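Local coordinates for AB hydrolase-1 domain-containing protein (Parabacteroides distasonis, PDB 4Q34) that is functionally uncharacterised but, as a member of the alpha/beta hydrolase family, is probably an esterase that hydrolyses carboxylic esters, at residues A[310-313]-A[314-317]; A[297-300]-A[301-304]; A[229-232]-A[233-236]. All coordinates share one frame; numbering follows the deposited sequence. Where two conformers were deposited one is given.

Contact 1: residues A[310-313]-A[314-317]; sequences ADLL and SEWL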
# COMPACT_ATOMS: atom_id res chain seq x y z
N ALA A 310 -7.86 21.02 -7.61
CA ALA A 310 -8.90 20.49 -6.72
C ALA A 310 -10.12 21.42 -6.70
O ALA A 310 -11.24 20.95 -6.74
CB ALA A 310 -8.37 20.28 -5.31
N ASP A 311 -9.91 22.74 -6.69
CA ASP A 311 -11.02 23.66 -6.71
C ASP A 311 -11.92 23.50 -7.96
O ASP A 311 -13.16 23.62 -7.89
CB ASP A 311 -10.55 25.12 -6.62
CG ASP A 311 -9.97 25.49 -5.25
OD1 ASP A 311 -10.18 24.78 -4.26
OD2 ASP A 311 -9.26 26.53 -5.19
N LEU A 312 -11.29 23.24 -9.10
CA LEU A 312 -12.00 23.00 -10.35
C LEU A 312 -12.86 21.77 -10.22
O LEU A 312 -14.03 21.78 -10.62
CB LEU A 312 -11.06 22.79 -11.53
CG LEU A 312 -10.47 24.03 -12.18
CD1 LEU A 312 -9.45 23.53 -13.18
CD2 LEU A 312 -11.55 24.88 -12.82
N LEU A 313 -12.28 20.71 -9.68
CA LEU A 313 -13.06 19.52 -9.45
C LEU A 313 -14.23 19.76 -8.46
O LEU A 313 -15.37 19.32 -8.71
CB LEU A 313 -12.18 18.35 -8.98
CG LEU A 313 -12.89 17.02 -8.71
CD1 LEU A 313 -13.71 16.51 -9.89
CD2 LEU A 313 -11.87 16.00 -8.24
N SER A 314 -13.96 20.41 -7.33
CA SER A 314 -15.04 20.71 -6.35
C SER A 314 -16.17 21.49 -7.01
O SER A 314 -17.32 21.29 -6.74
CB SER A 314 -14.52 21.54 -5.18
OG SER A 314 -13.72 20.78 -4.30
N GLU A 315 -15.82 22.43 -7.89
CA GLU A 315 -16.80 23.22 -8.57
C GLU A 315 -17.73 22.34 -9.42
O GLU A 315 -18.95 22.47 -9.38
CB GLU A 315 -16.09 24.33 -9.43
CG GLU A 315 -17.04 25.20 -10.25
CD GLU A 315 -16.31 26.29 -11.04
OE1 GLU A 315 -15.62 25.91 -11.98
OE2 GLU A 315 -16.49 27.49 -10.72
N TRP A 316 -17.13 21.47 -10.22
CA TRP A 316 -17.90 20.56 -11.08
C TRP A 316 -18.78 19.65 -10.24
O TRP A 316 -19.95 19.46 -10.54
CB TRP A 316 -16.94 19.73 -11.90
CG TRP A 316 -17.58 18.90 -12.90
CD1 TRP A 316 -18.08 19.28 -14.11
CD2 TRP A 316 -17.79 17.49 -12.81
NE1 TRP A 316 -18.60 18.18 -14.76
CE2 TRP A 316 -18.44 17.08 -14.00
CE3 TRP A 316 -17.51 16.54 -11.84
CZ2 TRP A 316 -18.77 15.74 -14.26
CZ3 TRP A 316 -17.84 15.21 -12.10
CH2 TRP A 316 -18.46 14.85 -13.31
N LEU A 317 -18.20 19.08 -9.21
CA LEU A 317 -18.96 18.20 -8.33
C LEU A 317 -20.17 18.97 -7.80
O LEU A 317 -21.28 18.45 -7.76
CB LEU A 317 -18.09 17.70 -7.19
CG LEU A 317 -16.97 16.72 -7.54
CD1 LEU A 317 -16.06 16.49 -6.34
CD2 LEU A 317 -17.54 15.43 -8.10

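Contact 2: residues A[297-300]-A[301-304]; sequences THFP and MSDL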
# COMPACT_ATOMS: atom_id res chain seq x y z
N THR A 297 1.48 19.05 -15.63
CA THR A 297 2.05 17.83 -16.13
C THR A 297 0.90 16.81 -16.31
O THR A 297 -0.26 17.12 -16.22
CB THR A 297 3.13 17.28 -15.15
OG1 THR A 297 2.46 16.75 -13.97
CG2 THR A 297 4.11 18.39 -14.75
N HIS A 298 1.28 15.59 -16.63
CA HIS A 298 0.35 14.47 -16.69
C HIS A 298 -0.26 14.14 -15.35
O HIS A 298 -1.23 13.47 -15.36
CB HIS A 298 1.10 13.27 -17.24
CG HIS A 298 0.31 12.00 -17.28
ND1 HIS A 298 -0.83 11.86 -18.04
CD2 HIS A 298 0.57 10.79 -16.75
CE1 HIS A 298 -1.28 10.62 -17.90
NE2 HIS A 298 -0.45 9.96 -17.11
N PHE A 299 0.32 14.64 -14.24
CA PHE A 299 -0.27 14.45 -12.89
C PHE A 299 -0.77 15.76 -12.26
O PHE A 299 -0.18 16.24 -11.28
CB PHE A 299 0.73 13.86 -11.91
CG PHE A 299 1.14 12.46 -12.17
CD1 PHE A 299 1.95 12.15 -13.22
CD2 PHE A 299 0.80 11.45 -11.30
CE1 PHE A 299 2.34 10.86 -13.46
CE2 PHE A 299 1.22 10.15 -11.52
CZ PHE A 299 1.98 9.85 -12.63
N PRO A 300 -1.85 16.33 -12.80
CA PRO A 300 -2.28 17.62 -12.25
C PRO A 300 -2.69 17.58 -10.79
O PRO A 300 -2.56 18.59 -10.08
CB PRO A 300 -3.50 17.97 -13.12
CG PRO A 300 -3.29 17.23 -14.39
CD PRO A 300 -2.63 15.96 -13.99
N MSE A 301 -3.13 16.42 -10.34
CA MSE A 301 -3.52 16.24 -8.93
C MSE A 301 -2.39 16.35 -7.97
O MSE A 301 -2.65 16.55 -6.79
CB MSE A 301 -4.29 14.87 -8.72
CG MSE A 301 -3.41 13.61 -8.76
SE MSE A 301 -2.59 13.13 -10.45
CE MSE A 301 -4.19 12.85 -11.44
N SER A 302 -1.13 16.22 -8.41
CA SER A 302 0.04 16.34 -7.48
C SER A 302 0.98 17.49 -7.85
O SER A 302 2.01 17.69 -7.20
CB SER A 302 0.81 15.00 -7.36
OG SER A 302 1.26 14.51 -8.62
N ASP A 303 0.63 18.21 -8.90
CA ASP A 303 1.43 19.37 -9.34
C ASP A 303 1.42 20.49 -8.27
O ASP A 303 0.61 20.47 -7.35
CB ASP A 303 0.87 19.90 -10.65
CG ASP A 303 1.26 19.07 -11.86
OD1 ASP A 303 2.19 18.22 -11.82
OD2 ASP A 303 0.60 19.27 -12.90
N LEU A 304 2.27 21.50 -8.46
CA LEU A 304 2.39 22.61 -7.49
C LEU A 304 1.11 23.37 -7.30
O LEU A 304 0.91 23.90 -6.21
CB LEU A 304 3.50 23.58 -7.90
CG LEU A 304 4.91 22.97 -7.86
CD1 LEU A 304 5.89 23.98 -8.48
CD2 LEU A 304 5.34 22.63 -6.43

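Contact 3: residues A[229-232]-A[233-236]; sequences VPMS and VFME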
# COMPACT_ATOMS: atom_id res chain seq x y z
N VAL A 229 -17.67 -0.32 -29.98
CA VAL A 229 -18.60 -1.00 -29.07
C VAL A 229 -20.01 -0.91 -29.67
O VAL A 229 -20.29 -0.03 -30.47
CB VAL A 229 -18.58 -0.40 -27.66
CG1 VAL A 229 -17.16 -0.34 -27.09
CG2 VAL A 229 -19.18 1.01 -27.63
N PRO A 230 -20.91 -1.82 -29.30
CA PRO A 230 -22.26 -1.70 -29.82
C PRO A 230 -22.92 -0.37 -29.40
O PRO A 230 -22.57 0.18 -28.35
CB PRO A 230 -23.02 -2.88 -29.14
CG PRO A 230 -21.92 -3.84 -28.75
CD PRO A 230 -20.75 -2.99 -28.39
N MSE A 231 -23.87 0.08 -30.21
CA MSE A 231 -24.54 1.38 -29.95
C MSE A 231 -25.14 1.38 -28.57
O MSE A 231 -25.04 2.37 -27.86
CB MSE A 231 -25.55 1.66 -31.06
CG MSE A 231 -26.33 2.96 -30.84
SE MSE A 231 -25.08 4.50 -30.76
CE MSE A 231 -25.03 4.80 -32.72
N SER A 232 -25.76 0.28 -28.14
CA SER A 232 -26.38 0.32 -26.80
C SER A 232 -25.38 0.46 -25.66
O SER A 232 -25.72 1.00 -24.59
CB SER A 232 -27.26 -0.94 -26.57
OG SER A 232 -26.45 -2.08 -26.36
N VAL A 233 -24.15 0.02 -25.87
CA VAL A 233 -23.08 0.16 -24.90
C VAL A 233 -22.57 1.62 -24.92
O VAL A 233 -22.39 2.23 -23.87
CB VAL A 233 -21.97 -0.86 -25.17
CG1 VAL A 233 -20.79 -0.61 -24.27
CG2 VAL A 233 -22.52 -2.27 -24.95
N PHE A 234 -22.38 2.15 -26.12
CA PHE A 234 -21.98 3.56 -26.26
C PHE A 234 -22.96 4.46 -25.52
O PHE A 234 -22.52 5.39 -24.83
CB PHE A 234 -21.88 3.94 -27.73
CG PHE A 234 -21.40 5.36 -27.96
CD1 PHE A 234 -20.09 5.70 -27.64
CD2 PHE A 234 -22.25 6.33 -28.49
CE1 PHE A 234 -19.62 6.98 -27.87
CE2 PHE A 234 -21.78 7.63 -28.72
CZ PHE A 234 -20.47 7.94 -28.41
N MSE A 235 -24.26 4.16 -25.62
CA MSE A 235 -25.28 4.99 -24.95
C MSE A 235 -25.15 4.99 -23.45
O MSE A 235 -25.64 5.91 -22.79
CB MSE A 235 -26.72 4.58 -25.32
CG MSE A 235 -27.02 4.77 -26.79
SE MSE A 235 -27.00 6.69 -27.36
CE MSE A 235 -28.30 7.34 -26.01
N GLU A 236 -24.51 3.97 -22.87
CA GLU A 236 -24.32 3.97 -21.42
C GLU A 236 -23.49 5.15 -20.94
O GLU A 236 -23.72 5.63 -19.84
CB GLU A 236 -23.74 2.63 -20.87
CG GLU A 236 -24.38 1.34 -21.37
CD GLU A 236 -25.75 1.02 -20.82
OE1 GLU A 236 -26.27 1.82 -20.00
OE2 GLU A 236 -26.29 -0.05 -21.22
O HOH W 1 -26.11 -2.09 -23.63

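Contact 1: residues A[310-313]-A[314-317]
Leu317 folds back along the helix onto Leu313, one turn earlier, and can be followed atom by atom. Its CB sits 3.5 Å from Leu313 O, the same carbonyl oxygen that accepts the Leu317 backbone N at 2.9 Å. CG is closer to that oxygen, at 3.3 Å, because the first torsion (chi1 -69°) sets it beside its own backbone N and opposite the carbonyl carbon, so that the branch point turns back to the preceding turn. Of the two methyls, CD1 does most of the touching here: it meets Leu313 CG at 4.0 Å, while Leu317 CG lies equally far from Leu313 CD1. The two leucines pass each other at a slant, branch against branch. In its place an alanine would probably open a gap beside Leu313 CG and CD1 and leave Leu322 without one of its apolar neighbours.

All of this takes place on helix 306-319, the last helix of the alpha/beta hydrolase fold, which packs on the central sheet. Leu313 rests on Ala196 and Tyr198 of strand 192-198, and Trp316 reaches Val243 and Tyr245 of strand 242-246, its neighbour in the sheet; bulky apolar residues suit this face, which small Ala310 continues against Phe72, Ile75 and Phe76 of helix 72-78. Leu313 CD1 also meets the Trp316 ring obliquely, 4.3 Å from its CE3.

Next to this apolar side, Asp311 and Ser314 carry the polar contacts, though Ser314 also touches Phe76. Ser314 N donates to Ala310 O at 2.8 Å and 170°, an ordinary helical bond. Arg79 serves both side chains, with a salt bridge to Asp311 OD1 and a hydrogen bond to Ser314 OG. CB of Glu315 lies 3.4 Å from Asp311 O, and the chain beyond it runs out extended, as suits a charged residue at an exposed position.

Contact 2: residues A[297-300]-A[301-304]
The Phe299 ring and the Asp303 carboxylate are the flat groups of this loop. Met301 SE and Ser302 OG both lie obliquely to the ring, the selenium in a Met-aromatic contact 5.0 Å from the Phe299 ring centroid, and Ser302 OG 3.4 Å from Phe299 CB; His175 and Phe116 make edge-to-face contacts with the ring. Thr297 meets both oxygens of the carboxylate: Thr297 OG1 donates to the syn lone pair of Asp303 OD1 at 2.6 Å, and Thr297 N reaches Asp303 OD2 at 2.9 Å, also from the syn side but 24° out of the plane. With OG1 between its backbone N and carbonyl carbon (chi1 72°), Thr297 can also accept from Phe299 N, forming an ST turn.

Pro300 suits the second position of the type I turn closed by Ser302 N on Phe299 O, 3.0 Å, since it needs no N-H there. Beside this turn His298 bonds Glu199 through ND1 and touches Ser176, consistent with the catalytic triad of alpha/beta hydrolases. Asn296 ND2 adds a third donor to the buried Asp303 carboxylate, which would favour its ionised form despite the nearby Phe299 O and ties Asp303 back to Asn296 and Thr297.

Contact 3: residues A[229-232]-A[233-236]
Pro230 O is gripped by two backbone N-H groups of the following turn. Phe234 N approaches it nearly head-on at 3.0 Å with a straight N-H angle of 168°, whereas Val233 N, at 2.9 Å, is bent to 129° and counts as weak. Proline is tolerated at this N-cap position because an N-H at the start of a helix has no carbonyl of a preceding turn to bond to. Its ring also flanks the first turn, CD lying 3.9 Å from Val233 CG2 with both side chains pointing the same way. Val229 completes this patch. Its CG2 reaches 4.0 Å from Phe234 CB, the two side chains crossing at about a right angle, and its CB packs on Val233 CG1.

The arrangement is a strand-to-helix junction. Strand 226-229, paired in parallel with strand 204-207 in a small sheet separate from the main one, ends at Val229 and passes at once into the short helix 231-234. Phe234, whose CG is anti to its backbone N (chi1 -177°), is directed onto Pro207 and onto Met275 and Leu276 of helix 257-277, and so is the one buried side chain of this largely surface segment.

Met231, a selenomethionine like Met235, bends at its second and third torsions and brings its selenium alongside that ring, SE 4.1 Å from Phe234 CD2. The approach is oblique and forms a Met-aromatic contact. A flexible chain of this kind can follow the ring while itself remaining at the surface.

On the solvent side a water links the ends of two polar residues four apart. It lies 2.8 Å from Ser232 OG and donates to Glu236 OE2 at 3.2 Å. The other carboxylate oxygen, Glu236 OE1, makes a salt bridge to Lys239.

Overall arrangement
From the N terminus, contact 3 comes first, at the end of strand 226-229, where it anchors a small outlying sheet to helix 257-277. The chain then runs through strand 242-246, that long helix and strand 283-287, the edge of the main sheet, before contact 2 folds the loop beyond it. Contact 1 follows a few residues later on helix 306-319, which lies against the same sheet. Each contact is local and closes only a turn; the three come in series, and none nests within or crosses another. The centres of contacts 1 and 2 are about 15 Å apart, whereas contacts 2 and 3, about 32 Å apart between centres, lie on opposite sides of the chain's centre.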